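Local structure of Ent-copalyl diphosphate synthase (Streptomyces platensis, 5BP8) at residues A[78-83]-A[136-141]; A[107-112]-A[151-156]; A[347-352]-A[381-386]; A[392-397]-A[426-431]. The protein is a bacterial terpene cyclase, a largely helical protein that includes a region related to the C-terminal domain of squalene-hopene cyclase. All coordinates share one frame; numbering follows the deposited sequence. Where two conformers were deposited one is given.

Contact 1 of 4, residues A[78-83]-A[136-141]; sequences AVEALL and ADINTR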
loop_
_atom_site.group_PDB
_atom_site.type_symbol
_atom_site.label_atom_id
_atom_site.label_comp_id
_atom_site.label_asym_id
_atom_site.label_seq_id
_atom_site.Cartn_x
_atom_site.Cartn_y
_atom_site.Cartn_z
ATOM N N ALA A 78 -5.675 10.567 13.702
ATOM C CA ALA A 78 -6.438 11.819 13.638
ATOM C C ALA A 78 -6.753 12.393 15.012
ATOM O O ALA A 78 -6.543 13.615 15.272
ATOM C CB ALA A 78 -7.723 11.603 12.849
ATOM N N VAL A 79 -7.230 11.535 15.907
ATOM C CA VAL A 79 -7.552 11.975 17.260
ATOM C C VAL A 79 -6.312 12.508 17.991
ATOM O O VAL A 79 -6.340 13.616 18.607
ATOM C CB VAL A 79 -8.265 10.861 18.055
ATOM C CG1 VAL A 79 -8.339 11.186 19.543
ATOM C CG2 VAL A 79 -9.644 10.597 17.469
ATOM N N GLU A 80 -5.207 11.768 17.896
ATOM C CA GLU A 80 -3.978 12.229 18.527
ATOM C C GLU A 80 -3.548 13.591 17.960
ATOM O O GLU A 80 -3.167 14.506 18.740
ATOM C CB GLU A 80 -2.858 11.198 18.383
ATOM C CG GLU A 80 -1.687 11.434 19.339
ATOM C CD GLU A 80 -0.733 12.519 18.895
ATOM O OE1 GLU A 80 -0.599 12.775 17.662
ATOM O OE2 GLU A 80 -0.104 13.144 19.793
ATOM N N ALA A 81 -3.625 13.748 16.634
ATOM C CA ALA A 81 -3.236 14.999 15.984
ATOM C C ALA A 81 -4.122 16.145 16.441
ATOM O O ALA A 81 -3.624 17.267 16.730
ATOM C CB ALA A 81 -3.279 14.869 14.490
ATOM N N LEU A 82 -5.426 15.899 16.523
ATOM C CA LEU A 82 -6.343 16.955 16.954
ATOM C C LEU A 82 -6.115 17.364 18.400
ATOM O O LEU A 82 -6.130 18.572 18.707
ATOM C CB LEU A 82 -7.814 16.580 16.711
ATOM C CG LEU A 82 -8.209 16.470 15.220
ATOM C CD1 LEU A 82 -9.548 15.753 15.061
ATOM C CD2 LEU A 82 -8.247 17.839 14.536
ATOM N N LEU A 83 -5.860 16.398 19.281
ATOM C CA LEU A 83 -5.560 16.725 20.682
ATOM C C LEU A 83 -4.261 17.542 20.766
ATOM O O LEU A 83 -4.171 18.544 21.498
ATOM C CB LEU A 83 -5.473 15.474 21.544
ATOM C CG LEU A 83 -6.798 14.738 21.850
ATOM C CD1 LEU A 83 -6.546 13.324 22.341
ATOM C CD2 LEU A 83 -7.615 15.538 22.873
ATOM N N ALA A 136 -1.125 5.616 23.616
ATOM C CA ALA A 136 -0.415 6.201 24.761
ATOM C C ALA A 136 -0.365 7.726 24.663
ATOM O O ALA A 136 -0.586 8.405 25.669
ATOM C CB ALA A 136 1.000 5.630 24.896
ATOM N N ASP A 137 -0.126 8.276 23.470
ATOM C CA ASP A 137 -0.086 9.741 23.333
ATOM C C ASP A 137 -1.466 10.349 23.542
ATOM O O ASP A 137 -1.590 11.413 24.163
ATOM C CB ASP A 137 0.487 10.164 21.977
ATOM C CG ASP A 137 2.022 10.086 21.932
ATOM O OD1 ASP A 137 2.660 10.037 23.013
ATOM O OD2 ASP A 137 2.584 10.131 20.821
ATOM N N ILE A 138 -2.496 9.671 23.049
ATOM C CA ILE A 138 -3.882 10.122 23.294
ATOM C C ILE A 138 -4.161 10.162 24.798
ATOM O O ILE A 138 -4.613 11.173 25.331
ATOM C CB ILE A 138 -4.912 9.233 22.582
ATOM C CG1 ILE A 138 -4.825 9.480 21.067
ATOM C CG2 ILE A 138 -6.332 9.535 23.095
ATOM C CD1 ILE A 138 -5.583 8.448 20.248
ATOM N N ASN A 139 -3.815 9.096 25.500
ATOM C CA ASN A 139 -4.068 9.068 26.925
ATOM C C ASN A 139 -3.301 10.156 27.677
ATOM O O ASN A 139 -3.842 10.761 28.592
ATOM C CB ASN A 139 -3.806 7.677 27.500
ATOM C CG ASN A 139 -4.920 6.730 27.175
ATOM O OD1 ASN A 139 -6.084 7.149 27.099
ATOM N ND2 ASN A 139 -4.597 5.451 26.982
ATOM N N THR A 140 -2.083 10.442 27.245
ATOM C CA THR A 140 -1.325 11.554 27.808
ATOM C C THR A 140 -2.039 12.877 27.618
ATOM O O THR A 140 -2.162 13.681 28.578
ATOM C CB THR A 140 0.108 11.574 27.228
ATOM O OG1 THR A 140 0.757 10.364 27.636
ATOM C CG2 THR A 140 0.890 12.750 27.730
ATOM N N ARG A 141 -2.536 13.112 26.403
ATOM C CA ARG A 141 -3.268 14.337 26.115
ATOM C C ARG A 141 -4.574 14.430 26.901
ATOM O O ARG A 141 -4.931 15.509 27.363
ATOM C CB ARG A 141 -3.575 14.472 24.628
ATOM C CG ARG A 141 -2.345 14.530 23.744
ATOM C CD ARG A 141 -1.691 15.875 23.766
ATOM N NE ARG A 141 -0.533 15.869 22.875
ATOM C CZ ARG A 141 0.383 16.836 22.840
ATOM N NH1 ARG A 141 0.289 17.906 23.649
ATOM N NH2 ARG A 141 1.411 16.725 22.001
#

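Contact 2 of 4, residues A[107-112]-A[151-156]; sequences DGLGAL and GKLGAW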
loop_
_atom_site.group_PDB
_atom_site.type_symbol
_atom_site.label_atom_id
_atom_site.label_comp_id
_atom_site.label_asym_id
_atom_site.label_seq_id
_atom_site.Cartn_x
_atom_site.Cartn_y
_atom_site.Cartn_z
ATOM N N ASP A 107 -15.819 13.393 18.767
ATOM C CA ASP A 107 -16.517 12.326 18.032
ATOM C C ASP A 107 -15.586 11.179 17.661
ATOM O O ASP A 107 -16.016 10.029 17.669
ATOM C CB ASP A 107 -17.222 12.869 16.790
ATOM C CG ASP A 107 -18.420 13.775 17.135
ATOM O OD1 ASP A 107 -18.825 14.517 16.217
ATOM O OD2 ASP A 107 -18.952 13.700 18.269
ATOM N N GLY A 108 -14.320 11.491 17.360
ATOM C CA GLY A 108 -13.273 10.476 17.174
ATOM C C GLY A 108 -13.008 9.651 18.420
ATOM O O GLY A 108 -12.907 8.424 18.360
ATOM N N LEU A 109 -12.946 10.320 19.559
ATOM C CA LEU A 109 -12.820 9.633 20.860
ATOM C C LEU A 109 -13.989 8.702 21.117
ATOM O O LEU A 109 -13.792 7.550 21.564
ATOM C CB LEU A 109 -12.689 10.643 22.005
ATOM C CG LEU A 109 -11.367 11.405 22.044
ATOM C CD1 LEU A 109 -11.452 12.709 22.835
ATOM C CD2 LEU A 109 -10.228 10.511 22.534
ATOM N N GLY A 110 -15.195 9.170 20.801
ATOM C CA GLY A 110 -16.377 8.342 20.883
ATOM C C GLY A 110 -16.279 7.109 20.012
ATOM O O GLY A 110 -16.593 6.003 20.473
ATOM N N ALA A 111 -15.876 7.270 18.751
ATOM C CA ALA A 111 -15.712 6.129 17.862
ATOM C C ALA A 111 -14.677 5.113 18.362
ATOM O O ALA A 111 -14.872 3.905 18.199
ATOM C CB ALA A 111 -15.381 6.582 16.430
ATOM N N LEU A 112 -13.572 5.594 18.918
ATOM C CA LEU A 112 -12.564 4.715 19.518
ATOM C C LEU A 112 -13.148 3.910 20.697
ATOM O O LEU A 112 -13.042 2.668 20.763
ATOM C CB LEU A 112 -11.351 5.512 19.981
ATOM C CG LEU A 112 -10.479 6.089 18.857
ATOM C CD1 LEU A 112 -9.490 7.105 19.415
ATOM C CD2 LEU A 112 -9.750 4.971 18.142
ATOM N N GLY A 151 -15.857 22.858 23.730
ATOM C CA GLY A 151 -16.966 21.931 23.511
ATOM C C GLY A 151 -17.105 20.841 24.563
ATOM O O GLY A 151 -16.886 21.066 25.752
ATOM N N LYS A 152 -17.456 19.639 24.109
ATOM C CA LYS A 152 -17.654 18.507 25.016
ATOM C C LYS A 152 -16.338 17.842 25.351
ATOM O O LYS A 152 -16.273 16.958 26.188
ATOM C CB LYS A 152 -18.691 17.494 24.489
ATOM C CG LYS A 152 -18.705 17.209 23.000
ATOM C CD LYS A 152 -19.887 16.310 22.667
ATOM C CE LYS A 152 -19.753 15.684 21.291
ATOM N NZ LYS A 152 -20.723 14.563 21.136
ATOM N N LEU A 153 -15.255 18.335 24.766
ATOM C CA LEU A 153 -13.952 17.757 25.010
ATOM C C LEU A 153 -13.515 17.818 26.470
ATOM O O LEU A 153 -12.911 16.875 26.978
ATOM C CB LEU A 153 -12.941 18.394 24.032
ATOM C CG LEU A 153 -11.678 17.658 23.737
ATOM C CD1 LEU A 153 -11.964 16.234 23.275
ATOM C CD2 LEU A 153 -10.902 18.445 22.699
ATOM N N GLY A 154 -13.875 18.882 27.195
ATOM C CA GLY A 154 -13.618 18.957 28.620
ATOM C C GLY A 154 -14.199 17.811 29.444
ATOM O O GLY A 154 -13.639 17.403 30.459
ATOM N N ALA A 155 -15.306 17.248 28.971
ATOM C CA ALA A 155 -15.916 16.100 29.624
ATOM C C ALA A 155 -15.057 14.835 29.538
ATOM O O ALA A 155 -15.242 13.898 30.326
ATOM C CB ALA A 155 -17.294 15.841 29.010
ATOM N N TRP A 156 -14.132 14.807 28.573
ATOM C CA TRP A 156 -13.188 13.695 28.382
ATOM C C TRP A 156 -11.937 13.786 29.230
ATOM O O TRP A 156 -11.127 12.853 29.254
ATOM C CB TRP A 156 -12.786 13.600 26.895
ATOM C CG TRP A 156 -13.861 13.045 26.042
ATOM C CD1 TRP A 156 -14.863 13.723 25.466
ATOM C CD2 TRP A 156 -14.031 11.665 25.672
ATOM N NE1 TRP A 156 -15.670 12.858 24.745
ATOM C CE2 TRP A 156 -15.177 11.588 24.863
ATOM C CE3 TRP A 156 -13.324 10.502 25.953
ATOM C CZ2 TRP A 156 -15.644 10.383 24.323
ATOM C CZ3 TRP A 156 -13.801 9.284 25.423
ATOM C CH2 TRP A 156 -14.949 9.249 24.637
#

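Contact 3 of 4, residues A[347-352]-A[381-386]; sequences PSTSTN and SDWLLD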
loop_
_atom_site.group_PDB
_atom_site.type_symbol
_atom_site.label_atom_id
_atom_site.label_comp_id
_atom_site.label_asym_id
_atom_site.label_seq_id
_atom_site.Cartn_x
_atom_site.Cartn_y
_atom_site.Cartn_z
ATOM N N PRO A 347 3.648 -15.569 5.563
ATOM C CA PRO A 347 3.980 -15.532 4.144
ATOM C C PRO A 347 2.957 -14.776 3.306
ATOM O O PRO A 347 1.791 -14.655 3.688
ATOM C CB PRO A 347 3.952 -17.011 3.710
ATOM C CG PRO A 347 3.607 -17.813 4.906
ATOM C CD PRO A 347 3.142 -16.892 5.987
ATOM N N SER A 348 3.404 -14.329 2.153
ATOM C CA SER A 348 2.583 -13.651 1.180
ATOM C C SER A 348 2.265 -14.557 -0.012
ATOM O O SER A 348 3.170 -15.090 -0.665
ATOM C CB SER A 348 3.298 -12.402 0.697
ATOM O OG SER A 348 2.654 -11.853 -0.432
ATOM N N THR A 349 0.985 -14.704 -0.316
ATOM C CA THR A 349 0.556 -15.481 -1.494
ATOM C C THR A 349 0.867 -14.727 -2.779
ATOM O O THR A 349 1.376 -15.325 -3.738
ATOM C CB THR A 349 -0.953 -15.798 -1.448
ATOM O OG1 THR A 349 -1.696 -14.572 -1.289
ATOM C CG2 THR A 349 -1.269 -16.741 -0.297
ATOM N N SER A 350 0.636 -13.400 -2.794
ATOM C CA SER A 350 0.887 -12.594 -3.995
ATOM C C SER A 350 2.390 -12.576 -4.322
ATOM O O SER A 350 2.767 -12.582 -5.489
ATOM C CB SER A 350 0.327 -11.149 -3.869
ATOM O OG SER A 350 1.117 -10.390 -2.988
ATOM N N THR A 351 3.234 -12.548 -3.301
ATOM C CA THR A 351 4.684 -12.567 -3.498
ATOM C C THR A 351 5.120 -13.869 -4.194
ATOM O O THR A 351 5.877 -13.853 -5.168
ATOM C CB THR A 351 5.412 -12.389 -2.168
ATOM O OG1 THR A 351 5.078 -11.106 -1.604
ATOM C CG2 THR A 351 6.946 -12.498 -2.316
ATOM N N ASN A 352 4.626 -14.988 -3.691
ATOM C CA ASN A 352 4.940 -16.279 -4.300
ATOM C C ASN A 352 4.424 -16.398 -5.718
ATOM O O ASN A 352 5.136 -16.911 -6.588
ATOM C CB ASN A 352 4.478 -17.421 -3.410
ATOM C CG ASN A 352 5.456 -17.691 -2.281
ATOM O OD1 ASN A 352 6.361 -18.553 -2.401
ATOM N ND2 ASN A 352 5.328 -16.941 -1.197
ATOM N N SER A 381 4.305 -23.620 -7.073
ATOM C CA SER A 381 3.057 -24.223 -7.552
ATOM C C SER A 381 2.360 -25.060 -6.487
ATOM O O SER A 381 1.188 -24.795 -6.190
ATOM C CB SER A 381 3.298 -25.067 -8.800
ATOM O OG SER A 381 3.644 -24.224 -9.874
ATOM N N ASP A 382 3.058 -26.047 -5.915
ATOM C CA ASP A 382 2.537 -26.818 -4.768
ATOM C C ASP A 382 1.848 -25.862 -3.806
ATOM O O ASP A 382 0.653 -25.963 -3.557
ATOM C CB ASP A 382 3.647 -27.513 -3.949
ATOM C CG ASP A 382 3.094 -28.241 -2.696
ATOM O OD1 ASP A 382 2.118 -29.033 -2.826
ATOM O OD2 ASP A 382 3.618 -28.012 -1.577
ATOM N N TRP A 383 2.653 -24.941 -3.292
ATOM C CA TRP A 383 2.287 -24.101 -2.175
ATOM C C TRP A 383 1.087 -23.196 -2.486
ATOM O O TRP A 383 0.192 -23.072 -1.647
ATOM C CB TRP A 383 3.499 -23.262 -1.768
ATOM C CG TRP A 383 3.323 -22.526 -0.520
ATOM C CD1 TRP A 383 3.492 -22.980 0.743
ATOM C CD2 TRP A 383 2.925 -21.157 -0.410
ATOM N NE1 TRP A 383 3.239 -21.979 1.641
ATOM C CE2 TRP A 383 2.875 -20.849 0.955
ATOM C CE3 TRP A 383 2.606 -20.174 -1.345
ATOM C CZ2 TRP A 383 2.527 -19.577 1.425
ATOM C CZ3 TRP A 383 2.258 -18.902 -0.876
ATOM C CH2 TRP A 383 2.213 -18.631 0.488
ATOM N N LEU A 384 1.071 -22.563 -3.658
ATOM C CA LEU A 384 -0.063 -21.701 -4.034
ATOM C C LEU A 384 -1.341 -22.494 -4.120
ATOM O O LEU A 384 -2.381 -22.086 -3.624
ATOM C CB LEU A 384 0.175 -20.994 -5.358
ATOM C CG LEU A 384 1.226 -19.881 -5.337
ATOM C CD1 LEU A 384 1.505 -19.442 -6.754
ATOM C CD2 LEU A 384 0.700 -18.722 -4.505
ATOM N N LEU A 385 -1.259 -23.658 -4.756
ATOM C CA LEU A 385 -2.391 -24.566 -4.782
ATOM C C LEU A 385 -2.883 -24.980 -3.395
ATOM O O LEU A 385 -4.089 -24.970 -3.148
ATOM C CB LEU A 385 -2.033 -25.805 -5.628
ATOM C CG LEU A 385 -1.757 -25.422 -7.084
ATOM C CD1 LEU A 385 -1.095 -26.566 -7.897
ATOM C CD2 LEU A 385 -3.058 -24.982 -7.726
ATOM N N ASP A 386 -1.968 -25.289 -2.487
ATOM C CA ASP A 386 -2.342 -25.727 -1.157
ATOM C C ASP A 386 -2.940 -24.583 -0.304
ATOM O O ASP A 386 -3.668 -24.839 0.645
ATOM C CB ASP A 386 -1.123 -26.325 -0.448
ATOM C CG ASP A 386 -0.534 -27.530 -1.190
ATOM O OD1 ASP A 386 0.573 -27.955 -0.800
ATOM O OD2 ASP A 386 -1.147 -28.038 -2.163
#

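Contact 4 of 4, residues A[392-397]-A[426-431]; sequences GSWMDK and DRAAAW. With SO4 (sulfate ion), chain B.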
loop_
_atom_site.group_PDB
_atom_site.type_symbol
_atom_site.label_atom_id
_atom_site.label_comp_id
_atom_site.label_asym_id
_atom_site.label_seq_id
_atom_site.Cartn_x
_atom_site.Cartn_y
_atom_site.Cartn_z
ATOM N N GLY A 392 -12.324 -20.957 -3.547
ATOM C CA GLY A 392 -11.635 -20.687 -4.799
ATOM C C GLY A 392 -10.798 -19.429 -4.792
ATOM O O GLY A 392 -10.024 -19.163 -5.720
ATOM N N SER A 393 -10.926 -18.649 -3.731
ATOM C CA SER A 393 -10.189 -17.399 -3.630
ATOM C C SER A 393 -8.845 -17.596 -2.951
ATOM O O SER A 393 -8.561 -18.670 -2.409
ATOM C CB SER A 393 -11.033 -16.380 -2.850
ATOM O OG SER A 393 -11.086 -16.706 -1.477
ATOM N N TRP A 394 -8.022 -16.538 -2.967
ATOM C CA TRP A 394 -6.873 -16.449 -2.084
ATOM C C TRP A 394 -6.995 -15.118 -1.318
ATOM O O TRP A 394 -7.766 -14.267 -1.712
ATOM C CB TRP A 394 -5.538 -16.414 -2.852
ATOM C CG TRP A 394 -5.021 -17.746 -3.378
ATOM C CD1 TRP A 394 -4.082 -18.551 -2.799
ATOM C CD2 TRP A 394 -5.361 -18.355 -4.620
ATOM N NE1 TRP A 394 -3.844 -19.655 -3.597
ATOM C CE2 TRP A 394 -4.595 -19.537 -4.734
ATOM C CE3 TRP A 394 -6.249 -18.023 -5.648
ATOM C CZ2 TRP A 394 -4.710 -20.409 -5.843
ATOM C CZ3 TRP A 394 -6.342 -18.859 -6.755
ATOM C CH2 TRP A 394 -5.582 -20.052 -6.838
HETATM N N MSE A 395 -6.228 -14.984 -0.248
HETATM C CA MSE A 395 -6.042 -13.698 0.443
HETATM C C MSE A 395 -4.554 -13.484 0.532
HETATM O O MSE A 395 -3.777 -14.446 0.566
HETATM C CB MSE A 395 -6.609 -13.743 1.856
HETATM C CG MSE A 395 -8.073 -13.328 1.985
HETATM SE SE MSE A 395 -8.449 -11.490 1.360
HETATM C CE MSE A 395 -7.758 -10.209 2.672
ATOM N N ASP A 396 -4.141 -12.216 0.617
ATOM C CA ASP A 396 -2.734 -11.859 0.686
ATOM C C ASP A 396 -2.519 -10.809 1.757
ATOM O O ASP A 396 -3.375 -9.954 1.978
ATOM C CB ASP A 396 -2.232 -11.299 -0.635
ATOM C CG ASP A 396 -0.752 -10.954 -0.596
ATOM O OD1 ASP A 396 0.048 -11.873 -0.350
ATOM O OD2 ASP A 396 -0.379 -9.772 -0.834
ATOM N N LYS A 397 -1.359 -10.875 2.390
ATOM C CA LYS A 397 -1.015 -9.962 3.463
ATOM C C LYS A 397 -0.854 -8.511 3.051
ATOM O O LYS A 397 -0.899 -7.647 3.908
ATOM C CB LYS A 397 0.274 -10.429 4.178
ATOM C CG LYS A 397 1.551 -10.212 3.399
ATOM C CD LYS A 397 2.750 -10.874 4.086
ATOM C CE LYS A 397 3.130 -10.170 5.376
ATOM N NZ LYS A 397 4.410 -10.703 5.918
ATOM N N ASP A 426 -9.740 -22.740 -12.497
ATOM C CA ASP A 426 -11.166 -22.754 -12.786
ATOM C C ASP A 426 -11.996 -22.411 -11.544
ATOM O O ASP A 426 -13.022 -21.766 -11.663
ATOM C CB ASP A 426 -11.633 -24.118 -13.323
ATOM C CG ASP A 426 -11.016 -24.473 -14.655
ATOM O OD1 ASP A 426 -10.600 -23.562 -15.400
ATOM O OD2 ASP A 426 -10.967 -25.685 -14.977
ATOM N N ARG A 427 -11.559 -22.871 -10.371
ATOM C CA ARG A 427 -12.266 -22.581 -9.122
ATOM C C ARG A 427 -12.199 -21.075 -8.807
ATOM O O ARG A 427 -13.144 -20.514 -8.264
ATOM C CB ARG A 427 -11.650 -23.329 -7.947
ATOM C CG ARG A 427 -11.922 -24.831 -7.903
ATOM C CD ARG A 427 -11.826 -25.274 -6.451
ATOM N NE ARG A 427 -10.498 -25.737 -6.054
ATOM C CZ ARG A 427 -9.912 -25.493 -4.876
ATOM N NH1 ARG A 427 -10.473 -24.698 -3.947
ATOM N NH2 ARG A 427 -8.707 -26.010 -4.645
ATOM N N ALA A 428 -11.069 -20.457 -9.133
ATOM C CA ALA A 428 -10.925 -18.982 -9.010
ATOM C C ALA A 428 -11.889 -18.234 -9.946
ATOM O O ALA A 428 -12.550 -17.247 -9.546
ATOM C CB ALA A 428 -9.491 -18.557 -9.267
ATOM N N ALA A 429 -11.995 -18.677 -11.187
ATOM C CA ALA A 429 -12.927 -18.063 -12.142
ATOM C C ALA A 429 -14.391 -18.265 -11.711
ATOM O O ALA A 429 -15.219 -17.372 -11.873
ATOM C CB ALA A 429 -12.701 -18.612 -13.555
ATOM N N ALA A 430 -14.699 -19.430 -11.146
ATOM C CA ALA A 430 -16.016 -19.673 -10.584
ATOM C C ALA A 430 -16.330 -18.687 -9.442
ATOM O O ALA A 430 -17.460 -18.198 -9.330
ATOM C CB ALA A 430 -16.125 -21.097 -10.085
ATOM N N TRP A 431 -15.338 -18.454 -8.587
ATOM C CA TRP A 431 -15.467 -17.499 -7.483
ATOM C C TRP A 431 -15.695 -16.088 -8.005
ATOM O O TRP A 431 -16.522 -15.324 -7.471
ATOM C CB TRP A 431 -14.230 -17.579 -6.592
ATOM C CG TRP A 431 -14.209 -16.607 -5.470
ATOM C CD1 TRP A 431 -14.819 -16.741 -4.266
ATOM C CD2 TRP A 431 -13.531 -15.350 -5.441
ATOM N NE1 TRP A 431 -14.547 -15.649 -3.464
ATOM C CE2 TRP A 431 -13.777 -14.771 -4.168
ATOM C CE3 TRP A 431 -12.740 -14.656 -6.353
ATOM C CZ2 TRP A 431 -13.249 -13.533 -3.791
ATOM C CZ3 TRP A 431 -12.215 -13.425 -5.973
ATOM C CH2 TRP A 431 -12.469 -12.886 -4.704
HETATM S S SO4 B . 5.017 -10.058 9.370
HETATM O O1 SO4 B . 4.402 -11.272 8.776
HETATM O O2 SO4 B . 6.082 -10.528 10.321
HETATM O O3 SO4 B . 5.526 -9.145 8.382
HETATM O O4 SO4 B . 3.978 -9.392 10.174
#

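Contact 1 of 4, residues A[78-83]-A[136-141]
V79 and I138 open the interface between helices 72-86 and 127-144, V79 CG1 lying 3.9 Å from I138 CD1 with the two side chains at about a right angle. The beta-branched valine serves two neighbours at once: CG1 meets both I138 and L109, and CG2 packs on the backbone of G108 in helix 98-116. E80 comes next, and its methylenes do apolar work: CB rests 3.7 Å from I138 CG1, and CG lies 3.6 Å from D137 CB. With a bend at chi2 (-79°) the carboxylate ends at the flank of the interface, near D137, with its plane 50° from that of D137. OE1 is bound by R36 and S39, OE2 by R198 and T84. A turn later L83 points at the partner helix, with CB 3.8 Å from R141 CB and CD1 3.9 Å from I138 CG2. The axes of these segments approach to 9.2 Å at 34°, ordinary packing of two helices that run in roughly the same direction. No hydrogen bond joins the segments, and E80 OE2 stays 4.1 Å from R141 NE, beyond a salt bridge. R198 also pairs with D137 OD2, so one guanidinium probably offsets two neighbouring carboxylates, while apolar contacts hold the helices together.

Contact 2 of 4, residues A[107-112]-A[151-156]
The loop between helices 127-144 and 171-179 folds back over helix 98-116 here, laying the indole of W156 against L109. L109 CB sits 3.6 Å from the centroid of the six-membered ring and 7° off its normal, a CH-pi contact squarely over the face. L109 CD1 covers the inner part of the indole, 4.0 Å from W156 CD2, so one leucine spans much of the ring system. The broad tryptophan suits a loop that has to cover a helix surface, and at its outer end CZ2 comes 3.8 Å from G110 N. L153 adds a methyl contact, its CD1 being 3.6 Å from L109 CD1. Two successive i+3 to i backbone bonds, from A155 N to K152 O and from W156 N to L153 O, wind the loop into a helical turn, from which W156 points at the helix and L153 reaches it with its end. At the solvent side, exposed K152 is extended beyond CG and reaches D107, giving a salt bridge that is long and weak, NZ to OD2 3.5 Å. L109 also touches V79 of helix 72-86 and I138 and L142 of helix 127-144, and L153 packs on A102 and C105 of helix 98-116 and L86 of helix 72-86.

Contact 3 of 4, residues A[347-352]-A[381-386]
S348 O is gripped twice from N352, by the side-chain ND2 at 2.9 Å and nearly straight (168°), and by a weak bond from the backbone N of N352, while W383 CH2 rests 3.8 Å from the same oxygen. The carbonyl belongs to the N-cap residue, just ahead of helix 349-365, and asparagine is short enough to fold back onto it. N352 OD1 accepts from F338 N, so both ends of the amide are held and its rotation is fixed. It meets W383 obliquely, ND2 lying 3.7 Å from CZ3 with amide and ring planes 37° apart. W383 swings its CG anti to the backbone N (chi1 -171°), which carries the indole across to the start of the neighbouring helix. There T349 CA lies at the ring edge in its plane, and P347 CB comes 3.7 Å from CZ2. L384 fills in beside the ring, its CD2 3.5 Å from T349 O. At the cap itself, S348 OG accepts from T351 N (3.0 Å) and T351 OG1 and is also bonded to D396, as befits a small hydroxyl at a helix start. W383 and L384 fit the aromatic-aliphatic opening of a QW motif, a hallmark of this family. Y337 meets the W383 ring, L356 of helix 349-365 touches L384, and C409 of helix 402-416 packs against both T349 and L384.

Contact 4 of 4, residues A[392-397]-A[426-431]
The segment carrying G392, S393 and W394 matches the end of a QW motif, the family's recurrent signature, whose glutamine here is Q388 and which closes with G392 and W394, and it seats against A428 and W431 of helix 422-435. G392, at phi 102°, has no side chain and so lets the loop press onto the helix, its carbonyl O coming 3.4 Å from A428 CA in a CA-H...O contact. That oxygen also accepts from Q388, the motif's glutamine. S393 CB lies over the face of W431, 3.6 Å from the centroid of the five-membered ring and 19° off its normal. Serine is slim enough for this: OG, placed between the backbone N and the carbonyl carbon, is turned to D391, leaving the methylene to the indole. W394 presents its edge to A428, with CZ3 4.0 Å from CB, a fit that the small alanine permits. Its NE1 donates to L384 O, tying the loop back to helix 370-386. Farther along, K397 reaches a sulfate, probably from the crystallisation liquor, that R345 N and T346 N also bind. K397 NZ donates to sulfate O1 at 2.9 Å and to sulfate O3 at 3.1 Å.

The four contacts form two pairs. Contacts 1 and 2 have centres 11 Å apart and cross along the chain: contact 1 joins helices 72-86 and 127-144, contact 2 joins helix 98-116 to the loop after helix 127-144, and V79 and I138 of contact 1 touch L109 of contact 2. Contacts 3 and 4 follow later, 12 Å apart and inside the squalene-hopene cyclase-like region; the carboxylate of D396 in contact 4 reaches S348 and S350 at the helix start of contact 3. About 40 Å separates the centres of contacts 1 and 3, on opposite sides of the chain's centre. Each pair thus joins helices and loops within its own part of this largely helical protein, and none of the four contacts links the two parts.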